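PDB 3LRK: alpha-galactosidase 1 from Saccharomyces cerevisiae, which hydrolyses terminal, non-reducing alpha-D-galactose residues from alpha-D-galactosides such as galactose oligosaccharides, galactomannans and galactolipids. Local coordinates for residues 53-61 and 409-417; 62-73 and 103-113. The protein carries 1 engineered substitution. All coordinates share one frame; numbering follows the deposited sequence.

Interaction 1. Residues 53-61 and 409-417. With NAG (2-acetamido-2-deoxy-beta-D-glucopyranose), chain C.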
loop_
_atom_site.group_PDB
_atom_site.type_symbol
_atom_site.label_atom_id
_atom_site.label_comp_id
_atom_site.label_asym_id
_atom_site.label_seq_id
_atom_site.Cartn_x
_atom_site.Cartn_y
_atom_site.Cartn_z
ATOM N N ALA A 53 -34.003 -20.449 20.681
ATOM C CA ALA A 53 -34.380 -21.322 19.590
ATOM C C ALA A 53 -35.886 -21.584 19.603
ATOM O O ALA A 53 -36.516 -21.566 18.553
ATOM C CB ALA A 53 -33.604 -22.629 19.661
ATOM N N ASP A 54 -36.451 -21.825 20.790
ATOM C CA ASP A 54 -37.904 -22.011 20.942
ATOM C C ASP A 54 -38.656 -20.791 20.425
ATOM O O ASP A 54 -39.644 -20.926 19.702
ATOM C CB ASP A 54 -38.284 -22.262 22.411
ATOM C CG ASP A 54 -37.974 -23.682 22.880
ATOM O OD1 ASP A 54 -37.555 -24.542 22.075
ATOM O OD2 ASP A 54 -38.167 -23.945 24.079
ATOM N N ARG A 55 -38.175 -19.606 20.803
ATOM C CA ARG A 55 -38.761 -18.327 20.384
ATOM C C ARG A 55 -38.657 -18.121 18.872
ATOM O O ARG A 55 -39.621 -17.703 18.247
ATOM C CB ARG A 55 -38.104 -17.167 21.144
ATOM C CG ARG A 55 -38.530 -15.750 20.738
ATOM C CD ARG A 55 -39.952 -15.410 21.170
ATOM N NE ARG A 55 -40.154 -13.964 21.299
ATOM C CZ ARG A 55 -41.329 -13.376 21.535
ATOM N NH1 ARG A 55 -42.444 -14.093 21.652
ATOM N NH2 ARG A 55 -41.389 -12.056 21.646
ATOM N N ILE A 56 -37.498 -18.435 18.285
ATOM C CA ILE A 56 -37.307 -18.295 16.830
ATOM C C ILE A 56 -38.217 -19.253 16.060
ATOM O O ILE A 56 -38.774 -18.896 15.021
ATOM C CB ILE A 56 -35.808 -18.458 16.425
ATOM C CG1 ILE A 56 -35.003 -17.266 16.965
ATOM C CG2 ILE A 56 -35.643 -18.579 14.901
ATOM C CD1 ILE A 56 -33.513 -17.348 16.729
ATOM N N SER A 57 -38.363 -20.467 16.582
ATOM C CA SER A 57 -39.337 -21.418 16.056
ATOM C C SER A 57 -40.772 -20.862 16.149
ATOM O O SER A 57 -41.487 -20.803 15.138
ATOM C CB SER A 57 -39.225 -22.762 16.788
ATOM O OG SER A 57 -39.999 -23.753 16.137
ATOM N N ASP A 58 -41.175 -20.448 17.353
ATOM C CA ASP A 58 -42.568 -20.022 17.606
ATOM C C ASP A 58 -42.960 -18.760 16.832
ATOM O O ASP A 58 -44.112 -18.628 16.405
ATOM C CB ASP A 58 -42.845 -19.850 19.106
ATOM C CG ASP A 58 -42.794 -21.159 19.872
ATOM O OD1 ASP A 58 -42.934 -22.244 19.256
ATOM O OD2 ASP A 58 -42.617 -21.106 21.111
ATOM N N LEU A 59 -42.002 -17.853 16.626
ATOM C CA LEU A 59 -42.237 -16.657 15.798
ATOM C C LEU A 59 -42.330 -16.962 14.300
ATOM O O LEU A 59 -42.604 -16.067 13.499
ATOM C CB LEU A 59 -41.179 -15.568 16.063
ATOM C CG LEU A 59 -41.103 -14.968 17.476
ATOM C CD1 LEU A 59 -39.927 -13.992 17.583
ATOM C CD2 LEU A 59 -42.421 -14.297 17.912
ATOM N N GLY A 60 -42.100 -18.218 13.924
ATOM C CA GLY A 60 -42.192 -18.635 12.524
ATOM C C GLY A 60 -40.977 -18.198 11.721
ATOM O O GLY A 60 -40.970 -18.289 10.499
ATOM N N LEU A 61 -39.954 -17.708 12.422
ATOM C CA LEU A 61 -38.716 -17.256 11.781
ATOM C C LEU A 61 -37.848 -18.426 11.328
ATOM O O LEU A 61 -37.210 -18.358 10.271
ATOM C CB LEU A 61 -37.946 -16.303 12.697
ATOM C CG LEU A 61 -38.570 -14.906 12.849
ATOM C CD1 LEU A 61 -37.764 -14.058 13.812
ATOM C CD2 LEU A 61 -38.712 -14.201 11.493
ATOM N N ILE A 409 -48.239 -10.991 17.705
ATOM C CA ILE A 409 -47.450 -12.226 17.596
ATOM C C ILE A 409 -46.363 -12.276 18.676
ATOM O O ILE A 409 -46.218 -13.288 19.363
ATOM C CB ILE A 409 -46.828 -12.418 16.192
ATOM C CG1 ILE A 409 -47.926 -12.670 15.145
ATOM C CG2 ILE A 409 -45.828 -13.590 16.202
ATOM C CD1 ILE A 409 -47.504 -12.364 13.713
ATOM N N LEU A 410 -45.621 -11.179 18.829
ATOM C CA LEU A 410 -44.555 -11.104 19.836
ATOM C C LEU A 410 -45.058 -11.251 21.271
ATOM O O LEU A 410 -44.347 -11.786 22.124
ATOM C CB LEU A 410 -43.763 -9.804 19.705
ATOM C CG LEU A 410 -42.885 -9.658 18.459
ATOM C CD1 LEU A 410 -42.548 -8.195 18.258
ATOM C CD2 LEU A 410 -41.628 -10.527 18.531
ATOM N N GLY A 411 -46.272 -10.764 21.527
ATOM C CA GLY A 411 -46.894 -10.853 22.856
ATOM C C GLY A 411 -47.605 -12.171 23.114
ATOM O O GLY A 411 -48.278 -12.331 24.143
ATOM N N ARG A 412 -47.447 -13.109 22.176
ATOM C CA ARG A 412 -48.041 -14.454 22.228
ATOM C C ARG A 412 -49.576 -14.449 22.270
ATOM O O ARG A 412 -50.199 -15.342 22.846
ATOM C CB ARG A 412 -47.457 -15.285 23.384
ATOM C CG ARG A 412 -45.937 -15.325 23.429
ATOM C CD ARG A 412 -45.448 -15.824 24.776
ATOM N NE ARG A 412 -44.296 -15.056 25.249
ATOM C CZ ARG A 412 -43.026 -15.353 24.987
ATOM N NH1 ARG A 412 -42.718 -16.415 24.251
ATOM N NH2 ARG A 412 -42.060 -14.581 25.467
ATOM N N ASN A 413 -50.178 -13.441 21.646
ATOM C CA ASN A 413 -51.627 -13.367 21.527
ATOM C C ASN A 413 -52.118 -13.844 20.156
ATOM O O ASN A 413 -53.276 -14.249 20.008
ATOM C CB ASN A 413 -52.120 -11.950 21.850
ATOM C CG ASN A 413 -52.010 -11.621 23.341
ATOM O OD1 ASN A 413 -52.578 -12.318 24.192
ATOM N ND2 ASN A 413 -51.281 -10.554 23.661
ATOM N N LYS A 414 -51.218 -13.794 19.172
ATOM C CA LYS A 414 -51.463 -14.304 17.821
ATOM C C LYS A 414 -50.350 -15.257 17.393
ATOM O O LYS A 414 -49.200 -15.095 17.802
ATOM C CB LYS A 414 -51.561 -13.156 16.816
ATOM C CG LYS A 414 -52.951 -12.566 16.687
ATOM C CD LYS A 414 -53.098 -11.724 15.431
ATOM C CE LYS A 414 -54.531 -11.228 15.285
ATOM N NZ LYS A 414 -54.750 -10.509 13.997
ATOM N N THR A 415 -50.698 -16.249 16.574
ATOM C CA THR A 415 -49.713 -17.181 16.020
ATOM C C THR A 415 -49.177 -16.650 14.693
ATOM O O THR A 415 -49.902 -15.992 13.940
ATOM C CB THR A 415 -50.296 -18.596 15.779
ATOM O OG1 THR A 415 -51.387 -18.515 14.847
ATOM C CG2 THR A 415 -50.774 -19.220 17.090
ATOM N N ALA A 416 -47.908 -16.944 14.416
ATOM C CA ALA A 416 -47.279 -16.555 13.150
ATOM C C ALA A 416 -47.724 -17.449 11.993
ATOM O O ALA A 416 -47.652 -17.041 10.831
ATOM C CB ALA A 416 -45.768 -16.559 13.280
ATOM N N THR A 417 -48.178 -18.659 12.320
ATOM C CA THR A 417 -48.675 -19.617 11.324
ATOM C C THR A 417 -49.807 -18.997 10.500
ATOM O O THR A 417 -50.744 -18.418 11.056
ATOM C CB THR A 417 -49.157 -20.928 11.996
ATOM O OG1 THR A 417 -48.160 -21.390 12.919
ATOM C CG2 THR A 417 -49.424 -22.018 10.961
HETATM C C1 NAG C . -44.104 -24.788 8.316
HETATM C C2 NAG C . -44.621 -24.885 9.755
HETATM C C3 NAG C . -44.068 -26.091 10.523
HETATM C C4 NAG C . -43.941 -27.390 9.718
HETATM C C5 NAG C . -43.782 -27.173 8.202
HETATM C C6 NAG C . -44.366 -28.364 7.452
HETATM C C7 NAG C . -45.208 -22.746 10.751
HETATM C C8 NAG C . -44.847 -21.749 11.809
HETATM N N2 NAG C . -44.301 -23.683 10.497
HETATM O O3 NAG C . -44.887 -26.331 11.651
HETATM O O4 NAG C . -42.790 -28.077 10.192
HETATM O O5 NAG C . -44.423 -26.010 7.693
HETATM O O6 NAG C . -43.753 -28.456 6.188
HETATM O O7 NAG C . -46.286 -22.676 10.165
#

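Interaction 2. Residues 62-73 and 103-113. With NAG (2-acetamido-2-deoxy-beta-D-glucopyranose), chain D; NAG (2-acetamido-2-deoxy-beta-D-glucopyranose), chain C.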
loop_
_atom_site.group_PDB
_atom_site.type_symbol
_atom_site.label_atom_id
_atom_site.label_comp_id
_atom_site.label_asym_id
_atom_site.label_seq_id
_atom_site.Cartn_x
_atom_site.Cartn_y
_atom_site.Cartn_z
ATOM N N LYS A 62 -37.851 -19.505 12.114
ATOM C CA LYS A 62 -37.173 -20.750 11.729
ATOM C C LYS A 62 -37.648 -21.238 10.357
ATOM O O LYS A 62 -36.834 -21.533 9.476
ATOM C CB LYS A 62 -37.388 -21.841 12.782
ATOM C CG LYS A 62 -36.731 -23.194 12.442
ATOM C CD LYS A 62 -37.186 -24.304 13.404
ATOM C CE LYS A 62 -38.544 -24.885 12.998
ATOM N NZ LYS A 62 -39.097 -25.798 14.037
ATOM N N ASP A 63 -38.965 -21.302 10.171
ATOM C CA ASP A 63 -39.510 -21.812 8.914
ATOM C C ASP A 63 -39.442 -20.814 7.754
ATOM O O ASP A 63 -39.832 -21.143 6.624
ATOM C CB ASP A 63 -40.924 -22.369 9.116
ATOM C CG ASP A 63 -40.930 -23.645 9.936
ATOM O OD1 ASP A 63 -40.302 -24.631 9.506
ATOM O OD2 ASP A 63 -41.566 -23.672 11.010
ATOM N N MET A 64 -38.932 -19.610 8.023
ATOM C CA MET A 64 -38.587 -18.662 6.954
ATOM C C MET A 64 -37.160 -18.899 6.450
ATOM O O MET A 64 -36.764 -18.382 5.404
ATOM C CB MET A 64 -38.752 -17.207 7.403
ATOM C CG MET A 64 -40.172 -16.817 7.800
ATOM S SD MET A 64 -40.503 -15.047 7.688
ATOM C CE MET A 64 -40.529 -14.834 5.904
ATOM N N GLY A 65 -36.398 -19.683 7.205
ATOM C CA GLY A 65 -35.062 -20.075 6.793
ATOM C C GLY A 65 -34.004 -19.770 7.831
ATOM O O GLY A 65 -32.868 -20.210 7.682
ATOM N N TYR A 66 -34.374 -19.032 8.879
ATOM C CA TYR A 66 -33.439 -18.695 9.974
ATOM C C TYR A 66 -33.177 -19.917 10.858
ATOM O O TYR A 66 -33.726 -20.046 11.964
ATOM C CB TYR A 66 -33.961 -17.538 10.827
ATOM C CG TYR A 66 -34.125 -16.203 10.122
ATOM C CD1 TYR A 66 -33.043 -15.323 9.961
ATOM C CD2 TYR A 66 -35.373 -15.798 9.642
ATOM C CE1 TYR A 66 -33.212 -14.065 9.327
ATOM C CE2 TYR A 66 -35.545 -14.556 9.007
ATOM C CZ TYR A 66 -34.468 -13.699 8.855
ATOM O OH TYR A 66 -34.665 -12.476 8.243
ATOM N N LYS A 67 -32.321 -20.804 10.368
ATOM C CA LYS A 67 -32.208 -22.153 10.934
ATOM C C LYS A 67 -30.920 -22.467 11.682
ATOM O O LYS A 67 -30.869 -23.441 12.434
ATOM C CB LYS A 67 -32.479 -23.206 9.851
ATOM C CG LYS A 67 -33.981 -23.380 9.599
ATOM C CD LYS A 67 -34.283 -24.405 8.527
ATOM C CE LYS A 67 -35.779 -24.586 8.383
ATOM N NZ LYS A 67 -36.094 -25.722 7.450
ATOM N N TYR A 68 -29.887 -21.657 11.466
ATOM C CA TYR A 68 -28.632 -21.814 12.202
ATOM C C TYR A 68 -28.689 -21.049 13.524
ATOM O O TYR A 68 -28.826 -19.821 13.535
ATOM C CB TYR A 68 -27.432 -21.351 11.359
ATOM C CG TYR A 68 -27.047 -22.311 10.263
ATOM C CD1 TYR A 68 -26.366 -23.492 10.554
ATOM C CD2 TYR A 68 -27.349 -22.035 8.931
ATOM C CE1 TYR A 68 -26.005 -24.384 9.539
ATOM C CE2 TYR A 68 -26.995 -22.918 7.911
ATOM C CZ TYR A 68 -26.321 -24.084 8.222
ATOM O OH TYR A 68 -25.975 -24.953 7.221
ATOM N N ILE A 69 -28.640 -21.796 14.623
ATOM C CA ILE A 69 -28.503 -21.238 15.973
ATOM C C ILE A 69 -27.019 -21.257 16.314
ATOM O O ILE A 69 -26.435 -22.327 16.602
ATOM C CB ILE A 69 -29.322 -22.056 17.025
ATOM C CG1 ILE A 69 -30.813 -22.098 16.646
ATOM C CG2 ILE A 69 -29.108 -21.497 18.447
ATOM C CD1 ILE A 69 -31.487 -20.701 16.512
ATOM N N ILE A 70 -26.402 -20.080 16.249
ATOM C CA ILE A 70 -24.947 -19.984 16.343
ATOM C C ILE A 70 -24.497 -19.468 17.705
ATOM O O ILE A 70 -24.677 -18.295 18.034
ATOM C CB ILE A 70 -24.336 -19.100 15.222
ATOM C CG1 ILE A 70 -24.830 -19.537 13.838
ATOM C CG2 ILE A 70 -22.799 -19.136 15.293
ATOM C CD1 ILE A 70 -24.786 -18.409 12.787
ATOM N N LEU A 71 -23.916 -20.374 18.480
ATOM C CA LEU A 71 -23.311 -20.065 19.765
ATOM C C LEU A 71 -21.945 -19.451 19.478
ATOM O O LEU A 71 -21.125 -20.057 18.777
ATOM C CB LEU A 71 -23.149 -21.337 20.597
ATOM C CG LEU A 71 -22.391 -21.249 21.935
ATOM C CD1 LEU A 71 -23.155 -20.434 22.968
ATOM C CD2 LEU A 71 -22.069 -22.628 22.459
ATOM N N ASP A 72 -21.715 -18.259 20.020
ATOM C CA ASP A 72 -20.486 -17.503 19.766
ATOM C C ASP A 72 -19.417 -17.811 20.833
ATOM O O ASP A 72 -19.316 -18.945 21.294
ATOM C CB ASP A 72 -20.820 -16.003 19.664
ATOM C CG ASP A 72 -19.883 -15.243 18.721
ATOM O OD1 ASP A 72 -20.141 -15.196 17.499
ATOM O OD2 ASP A 72 -18.887 -14.675 19.214
ATOM N N ASP A 73 -18.617 -16.808 21.197
ATOM C CA ASP A 73 -17.435 -16.948 22.063
ATOM C C ASP A 73 -17.811 -17.312 23.516
ATOM O O ASP A 73 -18.992 -17.352 23.862
ATOM C CB ASP A 73 -16.666 -15.613 22.032
ATOM C CG ASP A 73 -15.153 -15.752 22.284
ATOM O OD1 ASP A 73 -14.659 -16.772 22.826
ATOM O OD2 ASP A 73 -14.440 -14.796 21.916
ATOM N N LEU A 103 -31.591 -28.963 19.477
ATOM C CA LEU A 103 -31.742 -28.136 18.281
ATOM C C LEU A 103 -32.222 -28.952 17.079
ATOM O O LEU A 103 -33.193 -28.572 16.422
ATOM C CB LEU A 103 -30.454 -27.345 17.968
ATOM C CG LEU A 103 -30.092 -26.279 19.021
ATOM C CD1 LEU A 103 -28.709 -25.661 18.769
ATOM C CD2 LEU A 103 -31.150 -25.185 19.091
ATOM N N HIS A 104 -31.559 -30.077 16.812
ATOM C CA HIS A 104 -31.914 -30.937 15.684
ATOM C C HIS A 104 -33.337 -31.495 15.811
ATOM O O HIS A 104 -34.047 -31.631 14.814
ATOM C CB HIS A 104 -30.899 -32.080 15.533
ATOM C CG HIS A 104 -29.517 -31.611 15.180
ATOM N ND1 HIS A 104 -28.381 -32.324 15.503
ATOM C CD2 HIS A 104 -29.090 -30.487 14.555
ATOM C CE1 HIS A 104 -27.315 -31.669 15.075
ATOM N NE2 HIS A 104 -27.719 -30.552 14.494
ATOM N N ASN A 105 -33.744 -31.798 17.038
ATOM C CA ASN A 105 -35.105 -32.282 17.302
ATOM C C ASN A 105 -36.196 -31.238 17.061
ATOM O O ASN A 105 -37.375 -31.585 16.972
ATOM C CB ASN A 105 -35.214 -32.882 18.707
ATOM C CG ASN A 105 -34.544 -34.252 18.815
ATOM O OD1 ASN A 105 -33.828 -34.685 17.904
ATOM N ND2 ASN A 105 -34.762 -34.928 19.952
ATOM N N ASN A 106 -35.809 -29.967 16.951
ATOM C CA ASN A 106 -36.740 -28.912 16.536
ATOM C C ASN A 106 -36.397 -28.352 15.147
ATOM O O ASN A 106 -36.777 -27.229 14.808
ATOM C CB ASN A 106 -36.814 -27.799 17.592
ATOM C CG ASN A 106 -38.092 -26.958 17.489
ATOM O OD1 ASN A 106 -39.045 -27.302 16.779
ATOM N ND2 ASN A 106 -38.109 -25.844 18.211
ATOM N N SER A 107 -35.701 -29.159 14.351
ATOM C CA SER A 107 -35.361 -28.843 12.952
ATOM C C SER A 107 -34.461 -27.614 12.816
ATOM O O SER A 107 -34.525 -26.887 11.818
ATOM C CB SER A 107 -36.623 -28.697 12.085
ATOM O OG SER A 107 -37.364 -29.905 12.077
ATOM N N PHE A 108 -33.639 -27.378 13.836
ATOM C CA PHE A 108 -32.602 -26.353 13.778
ATOM C C PHE A 108 -31.255 -26.977 13.421
ATOM O O PHE A 108 -31.062 -28.188 13.554
ATOM C CB PHE A 108 -32.466 -25.634 15.127
ATOM C CG PHE A 108 -33.483 -24.546 15.359
ATOM C CD1 PHE A 108 -34.479 -24.705 16.325
ATOM C CD2 PHE A 108 -33.440 -23.366 14.629
ATOM C CE1 PHE A 108 -35.424 -23.709 16.556
ATOM C CE2 PHE A 108 -34.374 -22.356 14.848
ATOM C CZ PHE A 108 -35.374 -22.529 15.823
ATOM N N LEU A 109 -30.324 -26.131 12.987
ATOM C CA LEU A 109 -28.933 -26.518 12.840
ATOM C C LEU A 109 -28.097 -25.766 13.892
ATOM O O LEU A 109 -28.458 -24.659 14.290
ATOM C CB LEU A 109 -28.445 -26.238 11.410
ATOM C CG LEU A 109 -29.099 -27.126 10.332
ATOM C CD1 LEU A 109 -28.587 -26.753 8.918
ATOM C CD2 LEU A 109 -28.851 -28.630 10.633
ATOM N N PHE A 110 -27.001 -26.378 14.334
ATOM C CA PHE A 110 -26.215 -25.873 15.469
ATOM C C PHE A 110 -24.863 -25.329 14.992
ATOM O O PHE A 110 -24.099 -26.038 14.333
ATOM C CB PHE A 110 -26.021 -27.001 16.493
ATOM C CG PHE A 110 -25.256 -26.599 17.746
ATOM C CD1 PHE A 110 -25.391 -25.325 18.304
ATOM C CD2 PHE A 110 -24.435 -27.521 18.383
ATOM C CE1 PHE A 110 -24.700 -24.967 19.464
ATOM C CE2 PHE A 110 -23.738 -27.172 19.556
ATOM C CZ PHE A 110 -23.881 -25.891 20.088
ATOM N N GLY A 111 -24.601 -24.065 15.314
ATOM C CA GLY A 111 -23.319 -23.430 15.023
ATOM C C GLY A 111 -22.506 -23.204 16.287
ATOM O O GLY A 111 -23.059 -22.933 17.362
ATOM N N MET A 112 -21.190 -23.343 16.156
ATOM C CA MET A 112 -20.251 -23.066 17.249
ATOM C C MET A 112 -19.135 -22.138 16.770
ATOM O O MET A 112 -19.105 -21.747 15.605
ATOM C CB MET A 112 -19.704 -24.364 17.863
ATOM C CG MET A 112 -20.671 -24.965 18.894
ATOM S SD MET A 112 -20.008 -26.258 19.943
ATOM C CE MET A 112 -19.024 -25.292 21.081
ATOM N N TYR A 113 -18.236 -21.780 17.680
ATOM C CA TYR A 113 -17.260 -20.727 17.430
ATOM C C TYR A 113 -15.853 -21.106 17.918
ATOM O O TYR A 113 -15.678 -21.719 18.975
ATOM C CB TYR A 113 -17.745 -19.423 18.088
ATOM C CG TYR A 113 -16.700 -18.327 18.199
ATOM C CD1 TYR A 113 -15.787 -18.321 19.256
ATOM C CD2 TYR A 113 -16.645 -17.281 17.267
ATOM C CE1 TYR A 113 -14.821 -17.332 19.365
ATOM C CE2 TYR A 113 -15.682 -16.275 17.377
ATOM C CZ TYR A 113 -14.775 -16.310 18.430
ATOM O OH TYR A 113 -13.802 -15.328 18.565
HETATM C C1 NAG D . -34.339 -36.313 19.918
HETATM C C2 NAG D . -34.180 -36.764 21.367
HETATM C C3 NAG D . -33.733 -38.227 21.417
HETATM C C4 NAG D . -34.653 -39.126 20.583
HETATM C C5 NAG D . -34.924 -38.514 19.209
HETATM C C6 NAG D . -36.059 -39.244 18.495
HETATM C C7 NAG D . -33.633 -34.837 22.790
HETATM C C8 NAG D . -32.580 -34.170 23.623
HETATM N N2 NAG D . -33.252 -35.914 22.096
HETATM O O3 NAG D . -33.704 -38.676 22.753
HETATM O O4 NAG D . -34.068 -40.409 20.430
HETATM O O5 NAG D . -35.301 -37.148 19.300
HETATM O O6 NAG D . -35.897 -38.980 17.119
HETATM O O7 NAG D . -34.779 -34.384 22.761
HETATM C C1 NAG C . -44.104 -24.788 8.316
HETATM C C2 NAG C . -44.621 -24.885 9.755
HETATM C C3 NAG C . -44.068 -26.091 10.523
HETATM C C4 NAG C . -43.941 -27.390 9.718
HETATM C C5 NAG C . -43.782 -27.173 8.202
HETATM C C6 NAG C . -44.366 -28.364 7.452
HETATM C C7 NAG C . -45.208 -22.746 10.751
HETATM C C8 NAG C . -44.847 -21.749 11.809
HETATM N N2 NAG C . -44.301 -23.683 10.497
HETATM O O3 NAG C . -44.887 -26.331 11.651
HETATM O O4 NAG C . -42.790 -28.077 10.192
HETATM O O5 NAG C . -44.423 -26.010 7.693
HETATM O O6 NAG C . -43.753 -28.456 6.188
HETATM O O7 NAG C . -46.286 -22.676 10.165
HETATM O O HOH W 1 -19.543 -21.930 20.141
#

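Interaction 1. Residues 53-61 and 409-417
R55 grips the carbonyl of L410 end-on: NH1 and NH2 both donate to L410 O, NH2 at 3.0 Å, the oxygen lying in the guanidinium plane. Neither bond is straight (N-H...O both near 148°), as two N-H groups converge on one acceptor. CG of R55 stands anti to the backbone N (chi1 175°) and the chain bends at chi2, carrying the head away from its helix. A third bond, from NE to V296 O, fixes its rotation. On the packed side, L59 CD2 lies over one guanidinium face and meets I409 CG2 and L410 CD2, each at 3.9 Å. Here the C-terminal end of helix 46-58, in the TIM-barrel catalytic domain, meets the end of helix 403-410 in the region of the C-terminal beta-sandwich domain. Both helices close with Schellman motifs, G60 and R412 supplying the positive phi. At G60 the backbones come within 5.5 Å, CA to CA of A416, and the A416 methyl presses on L59 O, with CB 3.2 Å away; that oxygen is hydrogen-bonded to Y304 OH. On the opposite face, toward the exposed side, R412 overlaps it only at the rim, the planes 30° apart, with R55 NH1 and R412 NH1 3.5 Å from each other: two donors without a bond, probably mildly repulsive. D58 OD2, of opposite charge, is 5.6 Å from R412 NH1, too far for a salt bridge, at most a weak compensation.

Interaction 2. Residues 62-73 and 103-113
The F108 ring carries the K62 chain over one face, with CD 3.6 Å from the ring centroid, a CH-pi contact; Y66 O and K67 O sit at its edge. Against the Y113 ring, D72 OD2 and D73 N lie over one face, the D72 carboxylate stacked 30° from the ring plane. Between these ends run neighbouring parallel strands of the TIM barrel, 68-70 and 109-113, at 28°. Four backbone bonds knit them: the first three, from L109 N to K67 O onward, are nearly straight, the last, L71 N to G111 O, more bent. At G111 the strands close to 4.0 Å, CA to CA of I70. On one face I69 CG1 packs 3.5 Å from F108 CD2 and reaches L103; on the other, Y68 lies alongside L109. Just past strand 68-70 come the substrate-binding D72 and D73: D72 is salt-bridged to K147, D73 bonds T120 and A122, and Y113 OH, still in its strand, bonds the nucleophile D149. At the far end N105 carries an N-linked sugar, while D63 OD2 accepts from N2 of another. The bend at chi3 (82°) turns K62 NZ to N106 O, 2.8 Å away and above the carbonyl plane.

From the N terminus, helix 46-58 supplies the first side of interaction 1, and the chain passes from L61 to K62, where interaction 2 begins. Segment 62-73 pairs with 103-113 after 29 intervening residues, a beta-alpha-beta crossover from strand 68-70 through helix 96-105 to strand 109-115. Interaction 1 closes only after 347 residues, when 409-417 returns to the helix end, so interaction 2 is nested inside its loop. Their centres are 16 Å apart, yet they touch: S57 OG meets K62 NZ at 3.1 Å and A53 packs on F108. Interaction 2 pairs two barrel strands, interaction 1 ties helix 46-58 to the C-terminal region, and these touches join the two. T417 and D63 both approach the same NAG.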